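PDB 3BIJ: uncharacterized protein GSU0716 from Geobacter sulfurreducens PCA, which probably acts as a cysteine-type endopeptidase of the caspase-like C14 family, although its substrate and biological role remain uncharacterised. Local coordinates for residues A[24-29]-A[214-219]; A[69-74]-A[120-125]; A[128-133]-A[202-207]. All blocks are in the same frame, centred on the assembly; numbering follows the deposited sequence.

Contact 1: A[24-29]-A[214-219]; sequences GKLNAC and SQDGAF
Asn27 and Asp216 make the polar link between these segments: the backbone N of Asn27 points its hydrogen almost straight (166°) at Asp216 OD1, but at 3.3 Å the bond is weak. The stronger hold on this carboxylate comes from elsewhere in the chain, where Arg163 forms a salt bridge to OD1 and Arg165 one to OD2. The CG of Asp216 stands anti to the backbone N (chi1 173°), which carries the acid group over to Leu26, Asn27 and Ala28.

The principle illustrated is that a buried charge can tie loops together. In this caspase-like fold, residues 24-29 belong to the loop that follows strand 4-10 and leads into helix 29-42, with Ala28 at the N-cap position, while 215-216 is a short strand paired with 163-164 in a two-stranded antiparallel sheet. The carboxylate lies between the loop before helix 29-42 and that pair. With an alanine in place of Asp216, Arg163 and Arg165 would probably lose their shared anionic mate and a gap would be likely to open beside Leu26.

Two apolar groups lie against the carboxylate. The CD2 branch of Leu26 comes obliquely against it, 3.4 Å from Asp216 OD1, and Leu26 CB lies 3.7 Å from the same oxygen. The methyl of Ala28 approaches the other oxygen, with CB 3.3 Å from Asp216 OD2. This methyl is hemmed in by backbone too: Ala28 CB is 3.7 Å from Phe219 C. The side chain of Phe219 leaves its backbone away from residues 24-29, and its ring meets Trp22 of the second subunit with the two planes nearly perpendicular.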
loop_
_atom_site.group_PDB
_atom_site.type_symbol
_atom_site.label_atom_id
_atom_site.label_comp_id
_atom_site.label_asym_id
_atom_site.label_seq_id
_atom_site.Cartn_x
_atom_site.Cartn_y
_atom_site.Cartn_z
ATOM N N GLY A 24 -14.582 -25.993 -1.398
ATOM C CA GLY A 24 -13.211 -25.858 -1.858
ATOM C C GLY A 24 -13.130 -25.513 -3.330
ATOM O O GLY A 24 -12.319 -26.068 -4.069
ATOM N N LYS A 25 -13.980 -24.591 -3.763
ATOM C CA LYS A 25 -14.019 -24.177 -5.161
ATOM C C LYS A 25 -12.734 -23.533 -5.674
ATOM O O LYS A 25 -12.099 -22.719 -4.994
ATOM C CB LYS A 25 -15.194 -23.219 -5.377
ATOM C CG LYS A 25 -16.572 -23.898 -5.386
ATOM C CD LYS A 25 -17.121 -24.085 -6.810
ATOM C CE LYS A 25 -16.138 -24.881 -7.687
ATOM N NZ LYS A 25 -16.546 -25.046 -9.128
ATOM N N LEU A 26 -12.360 -23.930 -6.885
ATOM C CA LEU A 26 -11.185 -23.409 -7.585
ATOM C C LEU A 26 -11.533 -23.476 -9.063
ATOM O O LEU A 26 -12.435 -24.215 -9.448
ATOM C CB LEU A 26 -9.947 -24.263 -7.304
ATOM C CG LEU A 26 -9.416 -24.239 -5.868
ATOM C CD1 LEU A 26 -8.391 -25.332 -5.686
ATOM C CD2 LEU A 26 -8.821 -22.875 -5.553
ATOM N N ASN A 27 -10.839 -22.727 -9.902
ATOM C CA ASN A 27 -11.201 -22.784 -11.303
ATOM C C ASN A 27 -10.031 -22.768 -12.256
ATOM O O ASN A 27 -9.943 -21.901 -13.119
ATOM C CB ASN A 27 -12.166 -21.644 -11.619
ATOM C CG ASN A 27 -11.681 -20.317 -11.093
ATOM O OD1 ASN A 27 -10.613 -19.849 -11.478
ATOM N ND2 ASN A 27 -12.457 -19.701 -10.211
ATOM N N ALA A 28 -9.146 -23.746 -12.103
ATOM C CA ALA A 28 -7.968 -23.869 -12.944
ATOM C C ALA A 28 -7.290 -25.205 -12.686
ATOM O O ALA A 28 -6.323 -25.554 -13.358
ATOM C CB ALA A 28 -7.000 -22.727 -12.662
ATOM N N CYS A 29 -7.797 -25.956 -11.719
ATOM C CA CYS A 29 -7.217 -27.243 -11.399
ATOM C C CYS A 29 -7.514 -28.271 -12.477
ATOM O O CYS A 29 -6.642 -29.056 -12.837
ATOM C CB CYS A 29 -7.712 -27.717 -10.034
ATOM S SG CYS A 29 -7.175 -26.611 -8.703
ATOM N N SER A 214 0.456 -21.615 -2.754
ATOM C CA SER A 214 0.376 -21.739 -4.211
ATOM C C SER A 214 -0.850 -21.032 -4.747
ATOM O O SER A 214 -1.969 -21.290 -4.311
ATOM C CB SER A 214 0.341 -23.210 -4.630
ATOM O OG SER A 214 1.612 -23.799 -4.472
ATOM N N GLN A 215 -0.635 -20.158 -5.716
ATOM C CA GLN A 215 -1.726 -19.391 -6.280
ATOM C C GLN A 215 -2.533 -20.120 -7.351
ATOM O O GLN A 215 -1.980 -20.795 -8.216
ATOM C CB GLN A 215 -1.171 -18.087 -6.828
ATOM C CG GLN A 215 -2.213 -17.040 -7.021
ATOM C CD GLN A 215 -1.611 -15.672 -7.242
ATOM O OE1 GLN A 215 -0.898 -15.144 -6.376
ATOM N NE2 GLN A 215 -1.896 -15.079 -8.408
ATOM N N ASP A 216 -3.851 -19.994 -7.272
ATOM C CA ASP A 216 -4.743 -20.610 -8.238
ATOM C C ASP A 216 -5.117 -19.551 -9.268
ATOM O O ASP A 216 -5.892 -18.643 -8.972
ATOM C CB ASP A 216 -6.013 -21.100 -7.553
ATOM C CG ASP A 216 -7.050 -21.605 -8.544
ATOM O OD1 ASP A 216 -8.233 -21.210 -8.447
ATOM O OD2 ASP A 216 -6.688 -22.410 -9.423
ATOM N N GLY A 217 -4.566 -19.658 -10.470
ATOM C CA GLY A 217 -4.884 -18.693 -11.505
ATOM C C GLY A 217 -6.274 -18.927 -12.070
ATOM O O GLY A 217 -6.975 -19.844 -11.632
ATOM N N ALA A 218 -6.680 -18.111 -13.042
ATOM C CA ALA A 218 -8.005 -18.268 -13.641
ATOM C C ALA A 218 -8.058 -19.365 -14.708
ATOM O O ALA A 218 -9.133 -19.908 -14.980
ATOM C CB ALA A 218 -8.474 -16.947 -14.229
ATOM N N PHE A 219 -6.905 -19.700 -15.297
ATOM C CA PHE A 219 -6.851 -20.741 -16.332
ATOM C C PHE A 219 -5.875 -21.891 -16.091
ATOM O O PHE A 219 -5.788 -22.821 -16.890
ATOM C CB PHE A 219 -6.585 -20.105 -17.687
ATOM C CG PHE A 219 -7.492 -18.956 -17.971
ATOM C CD1 PHE A 219 -7.119 -17.664 -17.595
ATOM C CD2 PHE A 219 -8.761 -19.168 -18.519
ATOM C CE1 PHE A 219 -7.991 -16.598 -17.750
ATOM C CE2 PHE A 219 -9.644 -18.110 -18.678
ATOM C CZ PHE A 219 -9.261 -16.817 -18.292
#

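Contact 2: A[69-74]-A[120-125]; sequences KALGKG and GKFAAG
Leu71 meets Phe122 through a single methyl: CD1 sits at the edge of the ring, in its plane, 3.5 Å from CD2 of Phe122 and 3.7 Å from its CE2. This is a worked example of how two helix-to-strand connections settle beside each other in an alpha/beta fold of the caspase type. Residues 69-74 lead from helix 57-70 into strand 76-89, residues 120-125 lead from helix 112-119 into strand 127-133, and those two strands are parallel neighbours in the central sheet, which is consistent with the connections running in much the same direction.

Next to the ring contact, the methyl of Ala123 points toward the other connection and lies against its backbone. Ala123 CB is 3.8 Å from Gly72 CA and 3.9 Å from Lys73 N, so main chain rather than side chain forms the surface it meets.

At the far end the backbones come closer still, Lys73 CA and Gly125 CA being 4.0 Å apart. There Gly74 N donates to Gly125 O over 2.8 Å, nearly straight at the hydrogen (164°), with the nitrogen standing well above the carbonyl plane, 61° out of it.

The second shell sets these groups in place. With CG anti to the carbonyl carbon (chi1 -75°), the Phe122 ring swings toward Leu71 and helix 57-70, where it touches Ile64, Ala67 and Ala68; it also stacks with the ring of Phe77. Leu71 packs on Ile5 of strand 4-10 and on Val126, while Gly72 N is held by the carboxylate of Asp75. Outermost, Arg127 NH1 gives a weak hydrogen bond to Gly74 O.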
loop_
_atom_site.group_PDB
_atom_site.type_symbol
_atom_site.label_atom_id
_atom_site.label_comp_id
_atom_site.label_asym_id
_atom_site.label_seq_id
_atom_site.Cartn_x
_atom_site.Cartn_y
_atom_site.Cartn_z
ATOM N N LYS A 69 2.183 -51.834 -9.357
ATOM C CA LYS A 69 2.253 -53.250 -9.719
ATOM C C LYS A 69 2.583 -53.459 -11.186
ATOM O O LYS A 69 3.303 -54.390 -11.543
ATOM C CB LYS A 69 0.930 -53.957 -9.405
ATOM C CG LYS A 69 0.642 -54.130 -7.929
ATOM C CD LYS A 69 -0.692 -54.833 -7.708
ATOM C CE LYS A 69 -1.097 -54.809 -6.232
ATOM N NZ LYS A 69 -2.475 -55.357 -6.017
ATOM N N ALA A 70 2.059 -52.582 -12.035
ATOM C CA ALA A 70 2.290 -52.682 -13.470
ATOM C C ALA A 70 3.740 -52.471 -13.890
ATOM O O ALA A 70 4.413 -53.399 -14.332
ATOM C CB ALA A 70 1.397 -51.702 -14.207
ATOM N N LEU A 71 4.226 -51.246 -13.749
ATOM C CA LEU A 71 5.577 -50.952 -14.169
ATOM C C LEU A 71 6.673 -51.479 -13.257
ATOM O O LEU A 71 6.460 -51.740 -12.068
ATOM C CB LEU A 71 5.724 -49.447 -14.416
ATOM C CG LEU A 71 4.952 -48.537 -13.473
ATOM C CD1 LEU A 71 5.715 -48.438 -12.170
ATOM C CD2 LEU A 71 4.763 -47.158 -14.096
ATOM N N GLY A 72 7.844 -51.669 -13.854
ATOM C CA GLY A 72 8.988 -52.175 -13.125
ATOM C C GLY A 72 10.271 -51.449 -13.480
ATOM O O GLY A 72 10.245 -50.370 -14.083
ATOM N N LYS A 73 11.394 -52.050 -13.097
ATOM C CA LYS A 73 12.724 -51.495 -13.342
ATOM C C LYS A 73 12.857 -50.887 -14.727
ATOM O O LYS A 73 12.674 -51.561 -15.742
ATOM C CB LYS A 73 13.805 -52.575 -13.140
ATOM C CG LYS A 73 13.662 -53.833 -14.031
ATOM C CD LYS A 73 14.667 -54.954 -13.661
ATOM C CE LYS A 73 14.543 -56.185 -14.587
ATOM N NZ LYS A 73 13.195 -56.848 -14.599
ATOM N N GLY A 74 13.180 -49.600 -14.761
ATOM C CA GLY A 74 13.331 -48.918 -16.033
ATOM C C GLY A 74 12.128 -48.078 -16.438
ATOM O O GLY A 74 12.258 -47.108 -17.183
ATOM N N GLY A 120 5.997 -45.815 -2.040
ATOM C CA GLY A 120 6.984 -46.785 -1.601
ATOM C C GLY A 120 6.712 -48.180 -2.125
ATOM O O GLY A 120 7.518 -49.091 -1.932
ATOM N N LYS A 121 5.577 -48.352 -2.792
ATOM C CA LYS A 121 5.214 -49.657 -3.339
ATOM C C LYS A 121 5.735 -49.880 -4.757
ATOM O O LYS A 121 5.492 -50.930 -5.355
ATOM C CB LYS A 121 3.693 -49.839 -3.331
ATOM C CG LYS A 121 3.099 -50.032 -1.953
ATOM C CD LYS A 121 1.598 -50.164 -2.027
ATOM C CE LYS A 121 1.005 -50.269 -0.633
ATOM N NZ LYS A 121 -0.496 -50.301 -0.647
ATOM N N PHE A 122 6.448 -48.894 -5.294
ATOM C CA PHE A 122 6.994 -49.003 -6.641
ATOM C C PHE A 122 8.303 -49.781 -6.667
ATOM O O PHE A 122 9.017 -49.843 -5.668
ATOM C CB PHE A 122 7.215 -47.611 -7.258
ATOM C CG PHE A 122 5.947 -46.928 -7.705
ATOM C CD1 PHE A 122 5.134 -46.268 -6.794
ATOM C CD2 PHE A 122 5.547 -46.980 -9.039
ATOM C CE1 PHE A 122 3.944 -45.671 -7.203
ATOM C CE2 PHE A 122 4.357 -46.385 -9.454
ATOM C CZ PHE A 122 3.557 -45.734 -8.536
ATOM N N ALA A 123 8.606 -50.359 -7.826
ATOM C CA ALA A 123 9.816 -51.154 -8.041
ATOM C C ALA A 123 11.079 -50.395 -7.667
ATOM O O ALA A 123 11.019 -49.235 -7.262
ATOM C CB ALA A 123 9.893 -51.591 -9.498
ATOM N N ALA A 124 12.228 -51.047 -7.818
ATOM C CA ALA A 124 13.496 -50.425 -7.470
ATOM C C ALA A 124 14.057 -49.488 -8.539
ATOM O O ALA A 124 14.446 -48.354 -8.242
ATOM C CB ALA A 124 14.515 -51.489 -7.119
ATOM N N GLY A 125 14.096 -49.942 -9.781
ATOM C CA GLY A 125 14.633 -49.088 -10.825
ATOM C C GLY A 125 13.582 -48.259 -11.534
ATOM O O GLY A 125 13.769 -47.873 -12.687
#

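Contact 3: A[128-133]-A[202-207]; sequences VLVFSD and ILLISG
Val130 shows how a central strand shares out its backbone: its N donates to Leu203 O at 3.0 Å, and its O accepts from Ile205 N at 2.8 Å. Ser132 repeats the pattern, its N bonded to Ile205 O (3.1 Å) and its O taking the N of Gly207 just past the strand end. Val128 O, meanwhile, receives Leu203 N at 3.0 Å. The N-H and C=O groups of the intervening Leu129 and Phe131 point to the opposite neighbour, strand 76-89, and bond with Phe77, Leu79 and Tyr81. Two weaker CA-H...O contacts add to these, one from Phe131 CA to Ile205 O at 3.3 Å.

The polar side chains find partners outside the two segments: Asp133 OD2 bonds Thr224 OG1, and Ser206 OG bonds Cys208 O. Equivalent apolar residues lie side by side, Ile202 CD1 pressing on Val128 CB (3.6 Å) on one face, and on the other Leu129 beside Leu203 and Phe131 beside Ile205, the latter two touching Phe223 of helix 222-231. Such buried, in-register parallel pairing is the heart of the caspase fold, where the carboxyl ends of the central strands generally lead to the catalytic residues.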
loop_
_atom_site.group_PDB
_atom_site.type_symbol
_atom_site.label_atom_id
_atom_site.label_comp_id
_atom_site.label_asym_id
_atom_site.label_seq_id
_atom_site.Cartn_x
_atom_site.Cartn_y
_atom_site.Cartn_z
ATOM N N VAL A 128 9.885 -42.110 -10.418
ATOM C CA VAL A 128 8.593 -41.567 -9.999
ATOM C C VAL A 128 8.662 -40.044 -10.058
ATOM O O VAL A 128 9.370 -39.420 -9.272
ATOM C CB VAL A 128 8.235 -42.003 -8.551
ATOM C CG1 VAL A 128 6.904 -41.414 -8.144
ATOM C CG2 VAL A 128 8.175 -43.521 -8.466
ATOM N N LEU A 129 7.935 -39.454 -11.001
ATOM C CA LEU A 129 7.915 -38.005 -11.171
ATOM C C LEU A 129 6.602 -37.444 -10.643
ATOM O O LEU A 129 5.540 -37.790 -11.150
ATOM C CB LEU A 129 8.064 -37.660 -12.650
ATOM C CG LEU A 129 8.070 -36.182 -13.018
ATOM C CD1 LEU A 129 9.291 -35.508 -12.436
ATOM C CD2 LEU A 129 8.043 -36.061 -14.532
ATOM N N VAL A 130 6.669 -36.577 -9.634
ATOM C CA VAL A 130 5.459 -35.999 -9.033
ATOM C C VAL A 130 5.374 -34.467 -9.126
ATOM O O VAL A 130 6.300 -33.764 -8.725
ATOM C CB VAL A 130 5.347 -36.370 -7.520
ATOM C CG1 VAL A 130 4.057 -35.823 -6.955
ATOM C CG2 VAL A 130 5.420 -37.871 -7.320
ATOM N N PHE A 131 4.266 -33.959 -9.661
ATOM C CA PHE A 131 4.046 -32.518 -9.744
ATOM C C PHE A 131 2.871 -32.205 -8.828
ATOM O O PHE A 131 1.779 -32.759 -8.996
ATOM C CB PHE A 131 3.690 -32.062 -11.162
ATOM C CG PHE A 131 4.847 -32.078 -12.109
ATOM C CD1 PHE A 131 5.121 -33.204 -12.882
ATOM C CD2 PHE A 131 5.696 -30.977 -12.198
ATOM C CE1 PHE A 131 6.228 -33.233 -13.730
ATOM C CE2 PHE A 131 6.804 -30.994 -13.039
ATOM C CZ PHE A 131 7.075 -32.128 -13.810
ATOM N N SER A 132 3.090 -31.335 -7.849
ATOM C CA SER A 132 2.020 -30.964 -6.937
ATOM C C SER A 132 1.848 -29.451 -6.936
ATOM O O SER A 132 2.586 -28.753 -6.248
ATOM C CB SER A 132 2.345 -31.457 -5.523
ATOM O OG SER A 132 1.330 -31.097 -4.592
ATOM N N ASP A 133 0.889 -28.946 -7.714
ATOM C CA ASP A 133 0.632 -27.504 -7.778
ATOM C C ASP A 133 -0.389 -27.221 -6.698
ATOM O O ASP A 133 -1.553 -26.922 -6.974
ATOM C CB ASP A 133 0.069 -27.092 -9.143
ATOM C CG ASP A 133 0.025 -25.583 -9.324
ATOM O OD1 ASP A 133 0.205 -24.863 -8.317
ATOM O OD2 ASP A 133 -0.195 -25.117 -10.469
ATOM N N ILE A 202 12.372 -41.037 -6.336
ATOM C CA ILE A 202 11.355 -39.994 -6.310
ATOM C C ILE A 202 11.915 -38.600 -6.637
ATOM O O ILE A 202 12.967 -38.198 -6.142
ATOM C CB ILE A 202 10.669 -39.909 -4.924
ATOM C CG1 ILE A 202 10.377 -41.314 -4.368
ATOM C CG2 ILE A 202 9.355 -39.138 -5.053
ATOM C CD1 ILE A 202 9.305 -42.087 -5.126
ATOM N N LEU A 203 11.203 -37.879 -7.496
ATOM C CA LEU A 203 11.565 -36.521 -7.871
ATOM C C LEU A 203 10.251 -35.781 -7.730
ATOM O O LEU A 203 9.369 -35.861 -8.594
ATOM C CB LEU A 203 12.080 -36.436 -9.313
ATOM C CG LEU A 203 12.224 -35.030 -9.917
ATOM C CD1 LEU A 203 12.899 -34.128 -8.943
ATOM C CD2 LEU A 203 12.997 -35.076 -11.224
ATOM N N LEU A 204 10.120 -35.081 -6.609
ATOM C CA LEU A 204 8.915 -34.338 -6.279
ATOM C C LEU A 204 9.117 -32.849 -6.540
ATOM O O LEU A 204 9.974 -32.222 -5.924
ATOM C CB LEU A 204 8.609 -34.580 -4.808
ATOM C CG LEU A 204 7.173 -34.821 -4.361
ATOM C CD1 LEU A 204 7.204 -35.541 -3.021
ATOM C CD2 LEU A 204 6.400 -33.506 -4.288
ATOM N N ILE A 205 8.332 -32.295 -7.461
ATOM C CA ILE A 205 8.398 -30.875 -7.796
ATOM C C ILE A 205 7.060 -30.270 -7.409
ATOM O O ILE A 205 6.044 -30.535 -8.054
ATOM C CB ILE A 205 8.628 -30.652 -9.308
ATOM C CG1 ILE A 205 10.025 -31.139 -9.713
ATOM C CG2 ILE A 205 8.470 -29.191 -9.651
ATOM C CD1 ILE A 205 10.311 -31.108 -11.214
ATOM N N SER A 206 7.056 -29.471 -6.345
ATOM C CA SER A 206 5.830 -28.832 -5.874
ATOM C C SER A 206 5.740 -27.370 -6.308
ATOM O O SER A 206 6.742 -26.750 -6.676
ATOM C CB SER A 206 5.753 -28.916 -4.355
ATOM O OG SER A 206 6.885 -28.293 -3.769
ATOM N N GLY A 207 4.534 -26.813 -6.237
ATOM C CA GLY A 207 4.323 -25.436 -6.648
ATOM C C GLY A 207 4.926 -24.361 -5.763
ATOM O O GLY A 207 5.130 -23.222 -6.194
#

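Contact 3 lies nearest the middle of the chain, its centre about 6 Å from the chain's centre, and the other two sit beyond opposite ends of its strands. Contacts 1 and 2 are on opposite sides of the chain's centre, their own centres about 32 Å apart. Each nevertheless touches contact 3: Phe122 CG of contact 2 packs 4.1 Å from Val128 CG2 where the strands begin, and Ser214 OG of contact 1 lies 3.6 Å from Gly207 C, just past the end of strand 201-206. In caspase relatives the active site forms at that carboxyl end, so contact 1 is probably on the catalytic side. Along the chain, contact 1 encloses both others, which follow in series.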